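Local coordinates for amino acid amide racemase (PDB 6GIO), which binds pyridoxal-5'-phosphate and belongs to the class-III aminotransferase family of cofactor-dependent enzymes, at residues C[416-419]-C[420-424]; C[376-379]-C[380-383]; C[91-94]-C[95-98]. All coordinates share one frame; numbering follows the deposited sequence.

Contact 1 of 3, residues C[416-419]-C[420-424]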
loop_
_atom_site.group_PDB
_atom_site.type_symbol
_atom_site.label_atom_id
_atom_site.label_comp_id
_atom_site.label_asym_id
_atom_site.label_seq_id
_atom_site.Cartn_x
_atom_site.Cartn_y
_atom_site.Cartn_z
ATOM N N VAL C 416 20.247 25.623 -9.885
ATOM C CA VAL C 416 18.952 26.128 -10.417
ATOM C C VAL C 416 19.141 27.385 -11.302
ATOM O O VAL C 416 18.525 27.515 -12.360
ATOM C CB VAL C 416 17.981 26.470 -9.260
ATOM C CG1 VAL C 416 16.739 27.179 -9.782
ATOM C CG2 VAL C 416 17.606 25.192 -8.534
ATOM N N ASP C 417 19.958 28.315 -10.798
ATOM C CA ASP C 417 20.326 29.538 -11.492
ATOM C C ASP C 417 20.920 29.200 -12.858
ATOM O O ASP C 417 20.488 29.703 -13.888
ATOM C CB ASP C 417 21.312 30.318 -10.595
ATOM C CG ASP C 417 21.866 31.577 -11.240
ATOM O OD1 ASP C 417 21.563 31.908 -12.400
ATOM O OD2 ASP C 417 22.677 32.215 -10.567
ATOM N N GLN C 418 21.879 28.298 -12.870
ATOM C CA GLN C 418 22.537 27.934 -14.114
ATOM C C GLN C 418 21.606 27.185 -15.051
ATOM O O GLN C 418 21.673 27.367 -16.280
ATOM C CB GLN C 418 23.779 27.088 -13.812
ATOM C CG GLN C 418 24.646 26.846 -15.051
ATOM C CD GLN C 418 25.315 28.118 -15.540
ATOM O OE1 GLN C 418 25.311 28.434 -16.727
ATOM N NE2 GLN C 418 25.864 28.861 -14.619
ATOM N N ALA C 419 20.743 26.328 -14.490
ATOM C CA ALA C 419 19.823 25.547 -15.328
ATOM C C ALA C 419 18.771 26.449 -16.044
ATOM O O ALA C 419 18.516 26.300 -17.235
ATOM C CB ALA C 419 19.148 24.426 -14.524
ATOM N N ILE C 420 18.179 27.379 -15.301
ATOM C CA ILE C 420 17.207 28.350 -15.864
ATOM C C ILE C 420 17.855 29.198 -16.971
ATOM O O ILE C 420 17.272 29.395 -18.034
ATOM C CB ILE C 420 16.661 29.283 -14.774
ATOM C CG1 ILE C 420 15.806 28.482 -13.792
ATOM C CG2 ILE C 420 15.809 30.358 -15.396
ATOM C CD1 ILE C 420 15.337 29.221 -12.563
ATOM N N GLY C 421 19.063 29.689 -16.698
ATOM C CA GLY C 421 19.802 30.511 -17.638
ATOM C C GLY C 421 20.116 29.741 -18.882
ATOM O O GLY C 421 19.938 30.247 -19.977
ATOM N N ASP C 422 20.578 28.505 -18.731
ATOM C CA ASP C 422 20.984 27.701 -19.903
ATOM C C ASP C 422 19.768 27.397 -20.763
ATOM O O ASP C 422 19.863 27.341 -21.975
ATOM C CB ASP C 422 21.642 26.382 -19.487
ATOM C CG ASP C 422 23.018 26.572 -18.843
ATOM O OD1 ASP C 422 23.577 27.665 -18.917
ATOM O OD2 ASP C 422 23.555 25.613 -18.270
ATOM N N VAL C 423 18.617 27.169 -20.130
ATOM C CA VAL C 423 17.416 26.860 -20.902
ATOM C C VAL C 423 16.878 28.108 -21.643
ATOM O O VAL C 423 16.492 28.021 -22.824
ATOM C CB VAL C 423 16.337 26.198 -20.030
ATOM C CG1 VAL C 423 14.975 26.237 -20.714
ATOM C CG2 VAL C 423 16.766 24.764 -19.683
ATOM N N LEU C 424 16.850 29.242 -20.962
ATOM C CA LEU C 424 16.386 30.481 -21.581
ATOM C C LEU C 424 17.287 30.921 -22.752
ATOM O O LEU C 424 16.784 31.443 -23.737
ATOM C CB LEU C 424 16.312 31.593 -20.564
ATOM C CG LEU C 424 15.208 31.463 -19.531
ATOM C CD1 LEU C 424 15.354 32.598 -18.554
ATOM C CD2 LEU C 424 13.818 31.482 -20.156
#

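Contact 2 of 3, residues C[376-379]-C[380-383]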
loop_
_atom_site.group_PDB
_atom_site.type_symbol
_atom_site.label_atom_id
_atom_site.label_comp_id
_atom_site.label_asym_id
_atom_site.label_seq_id
_atom_site.Cartn_x
_atom_site.Cartn_y
_atom_site.Cartn_z
ATOM N N ILE C 376 14.508 21.039 -15.434
ATOM C CA ILE C 376 14.783 19.819 -14.638
ATOM C C ILE C 376 15.919 18.980 -15.261
ATOM O O ILE C 376 16.802 18.471 -14.561
ATOM C CB ILE C 376 13.553 18.879 -14.564
ATOM C CG1 ILE C 376 12.305 19.593 -14.045
ATOM C CG2 ILE C 376 13.854 17.696 -13.684
ATOM C CD1 ILE C 376 12.424 20.151 -12.662
ATOM N N TYR C 377 15.848 18.796 -16.577
ATOM C CA TYR C 377 16.864 18.010 -17.281
ATOM C C TYR C 377 18.247 18.640 -17.166
ATOM O O TYR C 377 19.258 17.968 -16.911
ATOM C CB TYR C 377 16.506 17.883 -18.745
ATOM C CG TYR C 377 17.548 17.146 -19.510
ATOM C CD1 TYR C 377 17.531 15.769 -19.567
ATOM C CD2 TYR C 377 18.548 17.826 -20.193
ATOM C CE1 TYR C 377 18.484 15.071 -20.279
ATOM C CE2 TYR C 377 19.508 17.137 -20.911
ATOM C CZ TYR C 377 19.469 15.759 -20.940
ATOM O OH TYR C 377 20.424 15.076 -21.638
ATOM N N ARG C 378 18.317 19.938 -17.351
ATOM C CA ARG C 378 19.593 20.604 -17.190
ATOM C C ARG C 378 20.055 20.585 -15.733
ATOM O O ARG C 378 21.262 20.472 -15.466
ATOM C CB ARG C 378 19.527 22.024 -17.732
ATOM C CG ARG C 378 20.845 22.780 -17.740
ATOM C CD ARG C 378 21.867 22.066 -18.620
ATOM N NE ARG C 378 23.127 22.793 -18.676
ATOM C CZ ARG C 378 24.276 22.264 -19.106
ATOM N NH1 ARG C 378 24.333 20.993 -19.496
ATOM N NH2 ARG C 378 25.369 22.992 -19.107
ATOM N N GLY C 379 19.118 20.717 -14.786
ATOM C CA GLY C 379 19.439 20.515 -13.359
ATOM C C GLY C 379 20.137 19.180 -13.087
ATOM O O GLY C 379 21.169 19.088 -12.415
ATOM N N TYR C 380 19.527 18.142 -13.593
ATOM C CA TYR C 380 20.058 16.809 -13.520
ATOM C C TYR C 380 21.496 16.741 -14.092
ATOM O O TYR C 380 22.381 16.179 -13.454
ATOM C CB TYR C 380 19.097 15.862 -14.251
ATOM C CG TYR C 380 19.760 14.656 -14.817
ATOM C CD1 TYR C 380 20.053 13.559 -13.996
ATOM C CD2 TYR C 380 20.127 14.602 -16.182
ATOM C CE1 TYR C 380 20.677 12.446 -14.511
ATOM C CE2 TYR C 380 20.764 13.491 -16.706
ATOM C CZ TYR C 380 21.028 12.421 -15.864
ATOM O OH TYR C 380 21.633 11.296 -16.342
ATOM N N GLN C 381 21.744 17.335 -15.253
ATOM C CA GLN C 381 23.115 17.283 -15.825
ATOM C C GLN C 381 24.093 18.080 -14.966
ATOM O O GLN C 381 25.236 17.744 -14.879
ATOM C CB GLN C 381 23.143 17.862 -17.223
ATOM C CG GLN C 381 22.316 17.136 -18.214
ATOM C CD GLN C 381 22.514 17.746 -19.595
ATOM O OE1 GLN C 381 22.263 18.925 -19.804
ATOM N NE2 GLN C 381 22.970 16.939 -20.535
ATOM N N LEU C 382 23.616 19.138 -14.329
ATOM C CA LEU C 382 24.444 19.928 -13.451
ATOM C C LEU C 382 24.590 19.351 -12.044
ATOM O O LEU C 382 25.320 19.936 -11.234
ATOM C CB LEU C 382 23.912 21.378 -13.357
ATOM C CG LEU C 382 23.886 22.123 -14.694
ATOM C CD1 LEU C 382 23.128 23.442 -14.537
ATOM C CD2 LEU C 382 25.312 22.339 -15.226
ATOM N N GLY C 383 23.905 18.234 -11.746
ATOM C CA GLY C 383 24.087 17.535 -10.460
ATOM C C GLY C 383 23.021 17.777 -9.387
ATOM O O GLY C 383 23.283 17.612 -8.189
#

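Contact 3 of 3, residues C[91-94]-C[95-98]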
loop_
_atom_site.group_PDB
_atom_site.type_symbol
_atom_site.label_atom_id
_atom_site.label_comp_id
_atom_site.label_asym_id
_atom_site.label_seq_id
_atom_site.Cartn_x
_atom_site.Cartn_y
_atom_site.Cartn_z
ATOM N N ALA C 91 2.420 4.224 17.301
ATOM C CA ALA C 91 1.059 4.765 17.491
ATOM C C ALA C 91 1.033 5.694 18.719
ATOM O O ALA C 91 0.445 6.757 18.664
ATOM C CB ALA C 91 0.035 3.658 17.631
ATOM N N GLU C 92 1.667 5.265 19.809
ATOM C CA GLU C 92 1.789 6.067 21.037
ATOM C C GLU C 92 2.533 7.364 20.728
ATOM O O GLU C 92 2.117 8.447 21.168
ATOM C CB GLU C 92 2.530 5.276 22.145
ATOM C CG GLU C 92 1.735 4.152 22.765
ATOM C CD GLU C 92 2.587 3.150 23.539
ATOM O OE1 GLU C 92 3.816 3.108 23.362
ATOM O OE2 GLU C 92 2.007 2.341 24.289
ATOM N N ASP C 93 3.630 7.262 19.951
ATOM C CA ASP C 93 4.375 8.467 19.507
ATOM C C ASP C 93 3.503 9.454 18.727
ATOM O O ASP C 93 3.587 10.681 18.963
ATOM C CB ASP C 93 5.554 8.157 18.587
ATOM C CG ASP C 93 6.671 7.384 19.271
ATOM O OD1 ASP C 93 6.677 7.282 20.505
ATOM O OD2 ASP C 93 7.550 6.834 18.543
ATOM N N LEU C 94 2.704 8.935 17.776
ATOM C CA LEU C 94 1.866 9.801 16.923
ATOM C C LEU C 94 0.763 10.437 17.749
ATOM O O LEU C 94 0.401 11.598 17.516
ATOM C CB LEU C 94 1.269 9.021 15.786
ATOM C CG LEU C 94 2.276 8.652 14.670
ATOM C CD1 LEU C 94 1.690 7.583 13.762
ATOM C CD2 LEU C 94 2.637 9.870 13.864
ATOM N N LEU C 95 0.209 9.698 18.688
ATOM C CA LEU C 95 -0.776 10.337 19.626
ATOM C C LEU C 95 -0.152 11.443 20.459
ATOM O O LEU C 95 -0.726 12.509 20.598
ATOM C CB LEU C 95 -1.446 9.315 20.531
ATOM C CG LEU C 95 -2.343 8.401 19.698
ATOM C CD1 LEU C 95 -2.948 7.270 20.516
ATOM C CD2 LEU C 95 -3.427 9.184 19.005
ATOM N N ARG C 96 1.036 11.203 20.987
ATOM C CA ARG C 96 1.733 12.188 21.766
ATOM C C ARG C 96 2.089 13.438 20.948
ATOM O O ARG C 96 1.909 14.528 21.432
ATOM C CB ARG C 96 3.012 11.553 22.357
ATOM C CG ARG C 96 3.837 12.440 23.284
ATOM C CD ARG C 96 5.093 11.720 23.810
ATOM N NE ARG C 96 5.823 11.044 22.728
ATOM C CZ ARG C 96 6.751 11.606 21.948
ATOM N NH1 ARG C 96 7.125 12.878 22.121
ATOM N NH2 ARG C 96 7.317 10.886 20.987
ATOM N N ILE C 97 2.609 13.292 19.724
ATOM C CA ILE C 97 3.020 14.478 18.967
ATOM C C ILE C 97 1.897 15.215 18.226
ATOM O O ILE C 97 2.116 16.273 17.652
ATOM C CB ILE C 97 4.174 14.177 17.970
ATOM C CG1 ILE C 97 3.712 13.372 16.766
ATOM C CG2 ILE C 97 5.326 13.507 18.690
ATOM C CD1 ILE C 97 4.680 13.431 15.578
ATOM N N THR C 98 0.699 14.652 18.186
ATOM C CA THR C 98 -0.351 15.280 17.436
ATOM C C THR C 98 -1.356 15.810 18.450
ATOM O O THR C 98 -1.909 15.061 19.220
ATOM C CB THR C 98 -1.019 14.307 16.432
ATOM O OG1 THR C 98 -0.013 13.683 15.599
ATOM C CG2 THR C 98 -2.005 15.058 15.535
HETATM O O HOH W 1 5.561 7.851 22.895
#

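Contact 1 of 3, residues C[416-419]-C[420-424]
Ile420 N donates to Val416 O at 3.0 Å with an N-H...O angle of 171°, the first of four successive i-to-i+4 bonds between residues 416 and 423 that carry helix 406-424 toward its C-terminal end. Gly421 repeats the step to Asp417 O, Asp422 to Gln418 O, and Val423 N closes the series on Ala419 O at 3.0 Å.

On the apolar flank, Val416 and Ile420 run side by side and point the same way, with Val416 CG1 3.7 Å from Ile420 CD1. The valine sets CG1 opposite its own backbone nitrogen (chi1 172°), while the isoleucine chain reaches back over the preceding turn and brings its CG1 to 3.2 Å from Val416 O. Leu333 of helix 318-339 packs on Val416, and Ile342 on Ile420, so this flank faces the protein interior. Val423 looks instead to helix 369-382, touching Thr371 and Lys374, and its CG2 lies 3.4 Å from Ala419 O.

The polar flank joins Gln418 and Asp422. Asp422 folds its carboxylate beside its own backbone nitrogen (chi1 -69°), back toward the earlier turn, where OD2 comes within 3.6 Å of the methylene Gln418 CG. Its strongest partner is Arg378 of helix 369-382, which forms a salt bridge with OD2. Asp417 is held separately, by a salt bridge from OD2 to Lys339 and a hydrogen bond between OD1 and His340.

The chemistry is thus divided by flank: hydrocarbon lies against hydrocarbon at Val416 and Ile420, whereas the buried carboxylate of Asp422 meets a positive charge that would be expected to stabilise its ionised form.

Contact 2 of 3, residues C[376-379]-C[380-383]
Tyr377, Arg378 and Gln381 meet over one turn of helix 369-382, near its C-terminal end. Among the backbone bonds, Tyr380 N reaches Ile376 O at 2.9 Å, and Gln381 and Leu382 continue the pattern to Tyr377 and Arg378. The chain then leaves helical geometry at Gly383, whose phi of 101° belongs to a Schellman motif.

The polar side-chain bond is Arg378 NH1 to Gln381 OE1, 2.9 Å. OE1 sits in the guanidinium plane, yet the donor stands 59° above the plane of the amide carbonyl, so the arginine's geometry is the better served of the two. A bend at chi2 (61°) turns the arginine chain toward this amide.

Aromatic and apolar contacts make up the rest. Gln381 CD lies 3.3 Å from Tyr377 CE2, its amide crossing the ring obliquely. Leu382 CD2 lies over one face of the Arg378 guanidinium, toward its rim, 3.9 Å from NH2. The rings of Tyr377 and Tyr380 are also oblique, their centroids 6.0 Å apart, while Tyr377 O meets the edge of the Tyr380 ring at CD2, 3.6 Å away.

Around the turn, Ile376 packs on Phe386 of strand 384-389, Leu382 on Ile415 of helix 406-424, and Tyr377 on Val433 of helix 431-434. Tyr380 OH hydrogen-bonds Glu38 of strand 35-38, its ring makes a cation-pi contact with Arg42 just before strand 43-46, and Gly383 bonds through its backbone to Leu45 of that strand.

Contact 3 of 3, residues C[91-94]-C[95-98]
Thr98 and Leu94 form the tight end of this turn, where helix 85-97 stops. Leu94 O accepts the hydroxyl of Thr98 at 2.9 Å from OG1, and also a weak bond from Thr98 N, at 3.1 Å and only 122°; the hydroxyl therefore supplies the firmer grip on the carbonyl. Before it, Ile97 N bonds to Asp93 O at 2.9 Å, and Leu95 and Arg96 bind Ala91 and Glu92 in the same way. Chi1 of 73° keeps both branches of Ile97 against the previous turn, CG2 3.3 Å and CG1 3.5 Å from Asp93 O.

The polar side is looser, with Arg96 its exposed member. Asp93 OD1 and Arg96 NH2 are 3.7 Å apart, a long salt bridge with the carboxylate and guanidinium planes 79° apart. A water spans the pair, donating to Asp93 OD1 at 2.7 Å and accepting from Arg96 NE. Asp93 OD2 forms a salt bridge with Arg307, and Arg96 NH1 with Glu314, both on helix 300-315.

Leu94 touches Leu310 of that helix and Phe108 of strand 104-109, and Leu95 touches Val106 of the strand. Toward the dimer interface, Glu92 forms a salt bridge with Arg10 of the second subunit, whose Val14 touches Ala91 and Leu95.

From the N terminus the chain reaches contact 3 first, then contact 2, then contact 1. Each lies on one helix or its C-terminal end, so none closes a long loop, and the three follow in series without nesting or crossing. Contact 3 lies across the chain's centre from the other two, its nearest atoms about 30 Å from either, and joins helix 85-97 to helix 300-315, to the sheet containing strand 104-109 and to the second subunit. Contacts 1 and 2, with centres 10 Å apart, meet directly where helices 369-382 and 406-424 pack: Ala419 CB lies 3.7 Å from Gly379 N, and Leu382 CD1 3.8 Å from Gln418 CG.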